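Local coordinates for TT1696 protein (Thermus thermophilus, PDB 1UFB), which is of unknown function but adopts the all-helical HEPN fold, forms a two-chain assembly and may bind DNA, at residues 25-30 with 107-112; 37-42 with 59-64; 76-81 with 113-118; 86-89 with 93-96. All coordinates share one frame; numbering follows the deposited sequence.

Contact 1. Residues 25-30 with 107-112; sequences GDYAWA and LEAEEA
A small-residue helix contact, made by Y27 and A30 against A109, brings the first turn of helix 27-48 up to the early turns of helix 106-126. The A109 methyl points at the other helix and meets three things there: Y27 O at 3.7 Å, the A30 CB at 3.8 Å and the Y27 CB at 4.2 Å. Alanine suits both sides, because its short methyl lets the backbones come close, the CA atoms of Y27 and A109 being 5.6 Å apart.

The tyrosine joins in through its CB. With CG anti to its own carbonyl carbon (chi1 -52°), the ring swings back over the chain before it, and G25 O lies 3.6 Å above the ring plane, over its centre. G25 closes helix 4-24 in a Schellman motif, its positive phi of 79° suiting glycine, so one tight turn both ends that helix and starts the next in this HEPN bundle.

A30 and A109 are buried, and S21 and L22 of helix 4-24 pack on them respectively. On other sides of the same helix start, D26 and W29 turn to the second subunit: D26 OD2 bonds to H17 ND1 of that chain, and W29 NE1 to its N14.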
loop_
_atom_site.group_PDB
_atom_site.type_symbol
_atom_site.label_atom_id
_atom_site.label_comp_id
_atom_site.label_asym_id
_atom_site.label_seq_id
_atom_site.Cartn_x
_atom_site.Cartn_y
_atom_site.Cartn_z
ATOM N N GLY A 25 -14.805 3.769 5.492
ATOM C CA GLY A 25 -14.334 4.462 6.694
ATOM C C GLY A 25 -12.829 4.255 6.971
ATOM O O GLY A 25 -12.313 4.601 8.063
ATOM N N ASP A 26 -12.092 3.733 5.969
ATOM C CA ASP A 26 -10.625 3.437 6.174
ATOM C C ASP A 26 -9.858 4.627 5.575
ATOM O O ASP A 26 -9.300 4.543 4.492
ATOM C CB ASP A 26 -10.260 2.113 5.465
ATOM C CG ASP A 26 -10.898 0.893 6.115
ATOM O OD1 ASP A 26 -11.348 0.989 7.293
ATOM O OD2 ASP A 26 -10.943 -0.162 5.456
ATOM N N TYR A 27 -9.842 5.741 6.341
ATOM C CA TYR A 27 -9.275 7.008 5.889
ATOM C C TYR A 27 -7.789 7.012 5.561
ATOM O O TYR A 27 -7.406 7.520 4.519
ATOM C CB TYR A 27 -9.652 8.145 6.910
ATOM C CG TYR A 27 -11.176 8.171 7.161
ATOM C CD1 TYR A 27 -11.726 8.272 8.458
ATOM C CD2 TYR A 27 -12.063 8.058 6.081
ATOM C CE1 TYR A 27 -13.194 8.264 8.644
ATOM C CE2 TYR A 27 -13.454 8.036 6.249
ATOM C CZ TYR A 27 -14.022 8.140 7.501
ATOM O OH TYR A 27 -15.431 8.142 7.498
ATOM N N ALA A 28 -6.985 6.454 6.446
ATOM C CA ALA A 28 -5.575 6.379 6.214
ATOM C C ALA A 28 -5.361 5.550 4.921
ATOM O O ALA A 28 -4.533 5.917 4.052
ATOM C CB ALA A 28 -4.897 5.714 7.400
ATOM N N TRP A 29 -6.031 4.420 4.811
ATOM C CA TRP A 29 -5.848 3.610 3.588
ATOM C C TRP A 29 -6.289 4.385 2.361
ATOM O O TRP A 29 -5.702 4.227 1.294
ATOM C CB TRP A 29 -6.635 2.267 3.690
ATOM C CG TRP A 29 -5.765 1.222 4.349
ATOM C CD1 TRP A 29 -5.771 0.858 5.665
ATOM C CD2 TRP A 29 -4.743 0.434 3.712
ATOM N NE1 TRP A 29 -4.811 -0.129 5.900
ATOM C CE2 TRP A 29 -4.164 -0.405 4.716
ATOM C CE3 TRP A 29 -4.272 0.342 2.404
ATOM C CZ2 TRP A 29 -3.119 -1.335 4.433
ATOM C CZ3 TRP A 29 -3.235 -0.591 2.119
ATOM C CH2 TRP A 29 -2.674 -1.411 3.144
ATOM N N ALA A 30 -7.364 5.202 2.487
ATOM C CA ALA A 30 -7.820 6.010 1.363
ATOM C C ALA A 30 -6.720 7.013 0.968
ATOM O O ALA A 30 -6.507 7.306 -0.221
ATOM C CB ALA A 30 -9.147 6.823 1.751
ATOM N N LEU A 107 -12.230 14.094 6.220
ATOM C CA LEU A 107 -11.988 15.300 5.435
ATOM C C LEU A 107 -10.592 15.245 4.797
ATOM O O LEU A 107 -10.395 15.735 3.673
ATOM C CB LEU A 107 -12.114 16.602 6.282
ATOM C CG LEU A 107 -13.552 16.828 6.817
ATOM C CD1 LEU A 107 -13.551 18.045 7.847
ATOM C CD2 LEU A 107 -14.505 17.150 5.634
ATOM N N GLU A 108 -9.627 14.746 5.554
ATOM C CA GLU A 108 -8.263 14.605 4.991
ATOM C C GLU A 108 -8.229 13.696 3.752
ATOM O O GLU A 108 -7.542 13.974 2.750
ATOM C CB GLU A 108 -7.375 13.919 5.951
ATOM C CG GLU A 108 -6.667 14.799 6.840
ATOM C CD GLU A 108 -5.646 13.963 7.537
ATOM O OE1 GLU A 108 -6.114 13.263 8.439
ATOM O OE2 GLU A 108 -4.409 13.978 7.144
ATOM N N ALA A 109 -8.896 12.561 3.874
ATOM C CA ALA A 109 -8.956 11.602 2.777
ATOM C C ALA A 109 -9.747 12.179 1.629
ATOM O O ALA A 109 -9.414 11.928 0.462
ATOM C CB ALA A 109 -9.619 10.240 3.287
ATOM N N GLU A 110 -10.847 12.947 1.882
ATOM C CA GLU A 110 -11.524 13.524 0.673
ATOM C C GLU A 110 -10.621 14.527 -0.017
ATOM O O GLU A 110 -10.546 14.605 -1.260
ATOM C CB GLU A 110 -12.938 14.160 1.006
ATOM C CG GLU A 110 -13.875 13.089 1.574
ATOM C CD GLU A 110 -15.331 13.544 1.759
ATOM O OE1 GLU A 110 -15.600 14.711 1.454
ATOM O OE2 GLU A 110 -16.151 12.708 2.206
ATOM N N GLU A 111 -9.896 15.299 0.782
ATOM C CA GLU A 111 -8.951 16.239 0.198
ATOM C C GLU A 111 -7.872 15.431 -0.582
ATOM O O GLU A 111 -7.486 15.785 -1.716
ATOM C CB GLU A 111 -8.269 17.067 1.286
ATOM C CG GLU A 111 -7.134 17.892 0.684
ATOM C CD GLU A 111 -6.407 18.619 1.777
ATOM O OE1 GLU A 111 -5.607 17.980 2.550
ATOM O OE2 GLU A 111 -6.691 19.845 1.851
ATOM N N ALA A 112 -7.442 14.299 -0.006
ATOM C CA ALA A 112 -6.428 13.473 -0.690
ATOM C C ALA A 112 -6.959 13.008 -2.051
ATOM O O ALA A 112 -6.227 13.055 -3.061
ATOM C CB ALA A 112 -6.025 12.300 0.223
#

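Contact 2. Residues 37-42 with 59-64; sequences AAEAAL and LDLLAD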
loop_
_atom_site.group_PDB
_atom_site.type_symbol
_atom_site.label_atom_id
_atom_site.label_comp_id
_atom_site.label_asym_id
_atom_site.label_seq_id
_atom_site.Cartn_x
_atom_site.Cartn_y
_atom_site.Cartn_z
ATOM N N ALA A 37 -2.506 6.486 -6.514
ATOM C CA ALA A 37 -3.125 6.885 -7.800
ATOM C C ALA A 37 -2.233 7.933 -8.444
ATOM O O ALA A 37 -1.912 7.835 -9.637
ATOM C CB ALA A 37 -4.510 7.485 -7.576
ATOM N N ALA A 38 -1.830 8.932 -7.652
ATOM C CA ALA A 38 -0.986 9.992 -8.213
ATOM C C ALA A 38 0.350 9.476 -8.738
ATOM O O ALA A 38 0.835 9.852 -9.817
ATOM C CB ALA A 38 -0.725 11.108 -7.157
ATOM N N GLU A 39 0.954 8.587 -7.961
ATOM C CA GLU A 39 2.234 8.016 -8.311
ATOM C C GLU A 39 2.140 7.231 -9.648
ATOM O O GLU A 39 2.978 7.374 -10.586
ATOM C CB GLU A 39 2.641 7.052 -7.129
ATOM C CG GLU A 39 4.124 6.554 -7.275
ATOM C CD GLU A 39 4.458 5.393 -6.341
ATOM O OE1 GLU A 39 4.390 5.555 -5.124
ATOM O OE2 GLU A 39 4.824 4.314 -6.844
ATOM N N ALA A 40 1.172 6.323 -9.709
ATOM C CA ALA A 40 0.993 5.468 -10.919
ATOM C C ALA A 40 0.682 6.361 -12.186
ATOM O O ALA A 40 1.235 6.110 -13.308
ATOM C CB ALA A 40 -0.173 4.422 -10.665
ATOM N N ALA A 41 -0.133 7.385 -11.981
ATOM C CA ALA A 41 -0.490 8.280 -13.114
ATOM C C ALA A 41 0.750 8.972 -13.612
ATOM O O ALA A 41 0.975 9.016 -14.850
ATOM C CB ALA A 41 -1.513 9.327 -12.688
ATOM N N LEU A 42 1.584 9.516 -12.690
ATOM C CA LEU A 42 2.787 10.188 -13.142
ATOM C C LEU A 42 3.775 9.213 -13.748
ATOM O O LEU A 42 4.425 9.548 -14.698
ATOM C CB LEU A 42 3.433 11.025 -12.021
ATOM C CG LEU A 42 2.583 12.255 -11.664
ATOM C CD1 LEU A 42 3.070 12.949 -10.455
ATOM C CD2 LEU A 42 2.654 13.256 -12.872
ATOM N N LEU A 59 6.559 14.718 -5.822
ATOM C CA LEU A 59 7.368 15.945 -6.071
ATOM C C LEU A 59 8.477 15.617 -7.084
ATOM O O LEU A 59 8.711 16.393 -8.036
ATOM C CB LEU A 59 8.046 16.449 -4.792
ATOM C CG LEU A 59 7.330 17.481 -3.917
ATOM C CD1 LEU A 59 8.305 17.978 -2.804
ATOM C CD2 LEU A 59 6.940 18.725 -4.832
ATOM N N ASP A 60 9.221 14.534 -6.874
ATOM C CA ASP A 60 10.273 14.207 -7.867
ATOM C C ASP A 60 9.625 13.836 -9.231
ATOM O O ASP A 60 10.175 14.130 -10.287
ATOM C CB ASP A 60 11.104 12.986 -7.478
ATOM C CG ASP A 60 12.127 13.269 -6.369
ATOM O OD1 ASP A 60 13.021 14.079 -6.564
ATOM O OD2 ASP A 60 12.052 12.652 -5.305
ATOM N N LEU A 61 8.498 13.109 -9.174
ATOM C CA LEU A 61 7.807 12.668 -10.378
ATOM C C LEU A 61 7.401 13.844 -11.277
ATOM O O LEU A 61 7.479 13.741 -12.524
ATOM C CB LEU A 61 6.573 11.798 -10.003
ATOM C CG LEU A 61 7.081 10.417 -9.494
ATOM C CD1 LEU A 61 5.887 9.552 -8.986
ATOM C CD2 LEU A 61 7.804 9.674 -10.597
ATOM N N LEU A 62 6.992 14.935 -10.635
ATOM C CA LEU A 62 6.610 16.142 -11.337
ATOM C C LEU A 62 7.836 16.921 -11.804
ATOM O O LEU A 62 7.801 17.536 -12.838
ATOM C CB LEU A 62 5.831 17.067 -10.420
ATOM C CG LEU A 62 4.362 16.685 -10.153
ATOM C CD1 LEU A 62 3.779 17.591 -9.046
ATOM C CD2 LEU A 62 3.562 16.827 -11.417
ATOM N N ALA A 63 8.891 16.940 -10.996
ATOM C CA ALA A 63 10.122 17.692 -11.322
ATOM C C ALA A 63 10.906 17.108 -12.449
ATOM O O ALA A 63 11.632 17.834 -13.142
ATOM C CB ALA A 63 11.054 17.775 -10.069
ATOM N N ASP A 64 10.799 15.808 -12.636
ATOM C CA ASP A 64 11.572 15.134 -13.665
ATOM C C ASP A 64 10.882 15.093 -15.037
ATOM O O ASP A 64 11.403 14.503 -15.965
ATOM C CB ASP A 64 11.878 13.687 -13.214
ATOM C CG ASP A 64 12.770 13.618 -11.935
ATOM O OD1 ASP A 64 13.414 14.638 -11.539
ATOM O OD2 ASP A 64 12.822 12.514 -11.317
#
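Within the helical bundle of the HEPN domain, the short helix 58-63 lies alongside the long helix 27-48, and the seam between them is built from L42, L61 and L62 with the stem of E39. The two segments run in nearly the same direction, their axes 10.0 Å apart at closest approach and 23° off parallel.

L42 and L61 share most of the contact. The L42 CG stands anti to the carbonyl carbon (chi1 -70°), and the branched end is thereby carried across to the other helix. Its CD1 meets L61 CB at 3.7 Å and L62 CG at 4.0 Å, while its CD2 lies 4.0 Å from L62 CD2. Nearer the backbone, the CB atoms of L42 and L61 are 3.8 Å apart. Leucine fits here because one fork can address two successive residues of the facing helix.

L61 returns the contact with CD1, which comes 3.9 Å from E39 CG; the two side chains pass each other at a slant. E39 thus has two jobs. Its methylenes close the apolar seam, and the extended chain beyond them carries a buried carboxylate to polar partners: OE1 accepts bonds from H56 and Q35, and OE2 forms a salt bridge with K43 and a hydrogen bond with Y91 OH of the second subunit.

Helix 106-126 covers L42 through I119 and V123, the loop residues A53 and V71 pack on L61 and L62, and helix 4-24 lies against A37, A40 and A41.

Contact 3. Residues 76-81 with 113-118; sequences VEAAKV and LDLAQK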
loop_
_atom_site.group_PDB
_atom_site.type_symbol
_atom_site.label_atom_id
_atom_site.label_comp_id
_atom_site.label_asym_id
_atom_site.label_seq_id
_atom_site.Cartn_x
_atom_site.Cartn_y
_atom_site.Cartn_z
ATOM N N VAL A 76 2.371 21.157 -7.418
ATOM C CA VAL A 76 3.536 21.001 -6.550
ATOM C C VAL A 76 3.015 20.982 -5.112
ATOM O O VAL A 76 3.433 20.169 -4.286
ATOM C CB VAL A 76 4.566 22.197 -6.747
ATOM C CG1 VAL A 76 5.721 22.052 -5.793
ATOM C CG2 VAL A 76 5.101 22.207 -8.171
ATOM N N GLU A 77 2.067 21.860 -4.804
ATOM C CA GLU A 77 1.545 21.849 -3.440
ATOM C C GLU A 77 0.773 20.549 -3.195
ATOM O O GLU A 77 0.898 19.984 -2.120
ATOM C CB GLU A 77 0.695 23.099 -3.154
ATOM C CG GLU A 77 1.615 24.402 -3.069
ATOM C CD GLU A 77 2.941 24.228 -2.185
ATOM O OE1 GLU A 77 2.873 24.048 -0.918
ATOM O OE2 GLU A 77 4.076 24.261 -2.774
ATOM N N ALA A 78 -0.004 20.075 -4.178
ATOM C CA ALA A 78 -0.717 18.798 -3.993
ATOM C C ALA A 78 0.318 17.657 -3.721
ATOM O O ALA A 78 0.077 16.746 -2.907
ATOM C CB ALA A 78 -1.521 18.442 -5.278
ATOM N N ALA A 79 1.412 17.669 -4.500
ATOM C CA ALA A 79 2.465 16.658 -4.372
ATOM C C ALA A 79 2.996 16.644 -2.933
ATOM O O ALA A 79 3.132 15.612 -2.339
ATOM C CB ALA A 79 3.637 16.963 -5.333
ATOM N N LYS A 80 3.280 17.803 -2.357
ATOM C CA LYS A 80 3.816 17.825 -1.012
ATOM C C LYS A 80 2.868 17.216 -0.010
ATOM O O LYS A 80 3.296 16.602 0.940
ATOM C CB LYS A 80 4.100 19.269 -0.537
ATOM C CG LYS A 80 5.075 20.058 -1.365
ATOM C CD LYS A 80 5.284 21.484 -0.747
ATOM C CE LYS A 80 6.242 22.295 -1.626
ATOM N NZ LYS A 80 5.987 21.904 -3.055
ATOM N N VAL A 81 1.578 17.443 -0.199
ATOM C CA VAL A 81 0.597 16.862 0.718
ATOM C C VAL A 81 0.544 15.310 0.509
ATOM O O VAL A 81 0.656 14.529 1.441
ATOM C CB VAL A 81 -0.745 17.451 0.441
ATOM C CG1 VAL A 81 -1.865 16.765 1.331
ATOM C CG2 VAL A 81 -0.657 19.021 0.710
ATOM N N LEU A 113 -8.226 12.568 -2.096
ATOM C CA LEU A 113 -8.828 12.183 -3.391
ATOM C C LEU A 113 -8.854 13.379 -4.330
ATOM O O LEU A 113 -8.564 13.245 -5.503
ATOM C CB LEU A 113 -10.271 11.663 -3.236
ATOM C CG LEU A 113 -10.458 10.278 -2.610
ATOM C CD1 LEU A 113 -11.888 10.118 -2.126
ATOM C CD2 LEU A 113 -10.197 9.229 -3.624
ATOM N N ASP A 114 -9.168 14.561 -3.810
ATOM C CA ASP A 114 -9.213 15.751 -4.651
ATOM C C ASP A 114 -7.858 16.028 -5.289
ATOM O O ASP A 114 -7.763 16.360 -6.501
ATOM C CB ASP A 114 -9.582 16.996 -3.815
ATOM C CG ASP A 114 -11.045 17.010 -3.378
ATOM O OD1 ASP A 114 -11.865 16.271 -3.965
ATOM O OD2 ASP A 114 -11.359 17.779 -2.450
ATOM N N LEU A 115 -6.814 15.927 -4.475
ATOM C CA LEU A 115 -5.450 16.208 -4.952
ATOM C C LEU A 115 -5.001 15.154 -5.985
ATOM O O LEU A 115 -4.381 15.481 -7.003
ATOM C CB LEU A 115 -4.474 16.280 -3.734
ATOM C CG LEU A 115 -4.808 17.392 -2.711
ATOM C CD1 LEU A 115 -3.816 17.357 -1.526
ATOM C CD2 LEU A 115 -4.727 18.747 -3.424
ATOM N N ALA A 116 -5.321 13.902 -5.723
ATOM C CA ALA A 116 -4.947 12.857 -6.655
ATOM C C ALA A 116 -5.701 13.031 -7.962
ATOM O O ALA A 116 -5.121 12.833 -9.071
ATOM C CB ALA A 116 -5.221 11.457 -6.057
ATOM N N GLN A 117 -6.973 13.428 -7.861
ATOM C CA GLN A 117 -7.743 13.653 -9.101
ATOM C C GLN A 117 -7.114 14.774 -9.941
ATOM O O GLN A 117 -7.047 14.694 -11.179
ATOM C CB GLN A 117 -9.224 13.978 -8.752
ATOM C CG GLN A 117 -9.990 14.417 -9.924
ATOM C CD GLN A 117 -9.953 13.370 -11.054
ATOM O OE1 GLN A 117 -9.933 12.154 -10.813
ATOM N NE2 GLN A 117 -9.968 13.849 -12.283
ATOM N N LYS A 118 -6.634 15.826 -9.290
ATOM C CA LYS A 118 -5.939 16.906 -10.049
ATOM C C LYS A 118 -4.725 16.360 -10.794
ATOM O O LYS A 118 -4.451 16.709 -11.978
ATOM C CB LYS A 118 -5.426 17.986 -9.096
ATOM C CG LYS A 118 -6.461 18.772 -8.397
ATOM C CD LYS A 118 -5.751 19.919 -7.698
ATOM C CE LYS A 118 -6.672 20.604 -6.684
ATOM N NZ LYS A 118 -5.912 21.757 -6.007
#
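No ring or other flat group takes part where A78 and V81 meet L115, so there are no faces or edges to fill: this is a contact of methyl groups, set by how the leucine forks. L115 CD1 lies 3.5 Å from V81 CG1 and 3.6 Å from V81 CB, while CD2 goes the other way along the helix, to A78 CB at 3.7 Å. The CB atoms of A78 and L115 are 4.0 Å apart.

With CG anti to the carbonyl carbon (chi1 -61°), the leucine reaches across with one methyl for each partner. V81 offers CG1, the branch anti to its backbone N (chi1 175°), and crosses L115 at about a right angle. A78 and V81 are three residues apart, hence on one side of their helix, and the small alanine lets the backbones close to 5.5 Å between A78 CA and L115 CA.

A78 is buried, whereas V81 and L115 are only partly so. K118, a turn further on, makes a long, weak ion pair with D74. In the bundle, helix 73-83 is flanked by helix 58-63, whose I58, L59 and L62 touch A79, while helix 106-126 rests on helix 4-24 through L113 and Q117.

Contact 4. Residues 86-89 with 93-96; sequences YIPT and DAHP
H95 and A94 fold back onto P88 in the long loop between helices 73-83 and 106-126, and the close fit at the proline contrasts with the outer side of the contact. The tight part has two elements. First, H95 NE2 donates a hydrogen bond to P88 O, 2.8 Å long and nearly straight (163° at the hydrogen). The oxygen lies at the edge of the imidazole, in its plane, so the ring is aimed squarely at it. Seen from the carbonyl, the approach is less regular: the C=O...N angle is 124°, but NE2 stands above the carbonyl plane, 35° out of it. The histidine's CG is anti to its own carbonyl carbon, which brings the ring back towards the proline.

Second, the A94 methyl rests on P88, 3.6 Å from its CA, 3.7 Å from its CB and 3.9 Å from its CG. Proline offers a compact apolar surface together with a carbonyl to accept the bond, and alanine is small enough to lie flush on it.

On the side of I87 and D93 the contact is looser: both residues are exposed and add little to it, and D93 packs against W7 of the second subunit. R90 and H95 have the spacing of the R-x4-6-H motif of HEPN ribonucleases, although no activity is established here.

H95 stacks on H103, Y104 packs on P88 and T89, and T89 also touches C31 and F32, so the loop lies over helix 27-48, while H95 O bonds to R3 of the second subunit.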
loop_
_atom_site.group_PDB
_atom_site.type_symbol
_atom_site.label_atom_id
_atom_site.label_comp_id
_atom_site.label_asym_id
_atom_site.label_seq_id
_atom_site.Cartn_x
_atom_site.Cartn_y
_atom_site.Cartn_z
ATOM N N TYR A 86 2.540 8.192 1.754
ATOM C CA TYR A 86 3.074 6.910 1.332
ATOM C C TYR A 86 3.426 6.000 2.547
ATOM O O TYR A 86 2.986 4.856 2.644
ATOM C CB TYR A 86 4.281 7.117 0.393
ATOM C CG TYR A 86 4.942 5.815 0.024
ATOM C CD1 TYR A 86 4.276 4.857 -0.773
ATOM C CD2 TYR A 86 6.194 5.472 0.610
ATOM C CE1 TYR A 86 4.873 3.533 -0.972
ATOM C CE2 TYR A 86 6.753 4.228 0.444
ATOM C CZ TYR A 86 6.110 3.270 -0.341
ATOM O OH TYR A 86 6.790 2.101 -0.497
ATOM N N ILE A 87 4.174 6.528 3.500
ATOM C CA ILE A 87 4.549 5.736 4.648
ATOM C C ILE A 87 3.713 5.941 5.954
ATOM O O ILE A 87 3.240 4.961 6.533
ATOM C CB ILE A 87 6.131 5.890 4.945
ATOM C CG1 ILE A 87 6.892 4.826 4.097
ATOM C CG2 ILE A 87 6.459 5.594 6.472
ATOM C CD1 ILE A 87 8.463 5.057 3.873
ATOM N N PRO A 88 3.480 7.203 6.390
ATOM C CA PRO A 88 2.721 7.484 7.630
ATOM C C PRO A 88 1.323 6.939 7.739
ATOM O O PRO A 88 0.821 6.713 8.828
ATOM C CB PRO A 88 2.786 9.038 7.755
ATOM C CG PRO A 88 4.205 9.350 7.095
ATOM C CD PRO A 88 4.047 8.445 5.823
ATOM N N THR A 89 0.681 6.692 6.620
ATOM C CA THR A 89 -0.659 6.131 6.662
ATOM C C THR A 89 -0.690 4.669 7.082
ATOM O O THR A 89 -1.726 4.149 7.414
ATOM C CB THR A 89 -1.291 6.228 5.282
ATOM O OG1 THR A 89 -0.336 5.762 4.281
ATOM C CG2 THR A 89 -1.630 7.695 4.975
ATOM N N ASP A 93 5.247 3.801 13.727
ATOM C CA ASP A 93 6.393 4.626 14.125
ATOM C C ASP A 93 6.494 5.986 13.385
ATOM O O ASP A 93 7.383 6.764 13.646
ATOM C CB ASP A 93 7.691 3.829 14.007
ATOM C CG ASP A 93 7.932 3.257 12.583
ATOM O OD1 ASP A 93 7.014 3.179 11.710
ATOM O OD2 ASP A 93 9.060 2.862 12.342
ATOM N N ALA A 94 5.576 6.290 12.477
ATOM C CA ALA A 94 5.574 7.632 11.825
ATOM C C ALA A 94 4.779 8.604 12.733
ATOM O O ALA A 94 4.648 9.777 12.423
ATOM C CB ALA A 94 4.878 7.592 10.496
ATOM N N HIS A 95 4.198 8.101 13.820
ATOM C CA HIS A 95 3.421 8.981 14.717
ATOM C C HIS A 95 3.783 8.739 16.165
ATOM O O HIS A 95 4.269 7.669 16.513
ATOM C CB HIS A 95 1.947 8.765 14.528
ATOM C CG HIS A 95 1.528 8.812 13.095
ATOM N ND1 HIS A 95 1.130 9.971 12.472
ATOM C CD2 HIS A 95 1.433 7.831 12.165
ATOM C CE1 HIS A 95 0.794 9.707 11.220
ATOM N NE2 HIS A 95 0.975 8.416 11.009
ATOM N N PRO A 96 3.569 9.752 17.033
ATOM C CA PRO A 96 3.918 9.567 18.446
ATOM C C PRO A 96 3.290 8.397 19.123
ATOM O O PRO A 96 3.916 7.705 19.904
ATOM C CB PRO A 96 3.485 10.886 19.088
ATOM C CG PRO A 96 3.840 11.903 17.989
ATOM C CD PRO A 96 3.343 11.175 16.714
#

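In the fold
From the N terminus, helix 4-24 turns into helix 27-48, where contact 1 opens at 25-30. Contact 2 opens at 37-42 and closes first, at 59-64, through a short loop nested wholly inside contact 1. Contact 3 opens next on helix 73-83, touching contact 2 where L59 and L62 meet that helix. Contact 4 then closes within the long loop, nested inside both contact 1 and contact 3. Helix 106-126 finally closes contact 1 at 107-112 and contact 3 at 113-118, so these two cross. That last helix thereby ties the start of helix 27-48 to helix 73-83. Contacts 1 and 4 touch each other and border the second subunit, which contact 2 also reaches through E39.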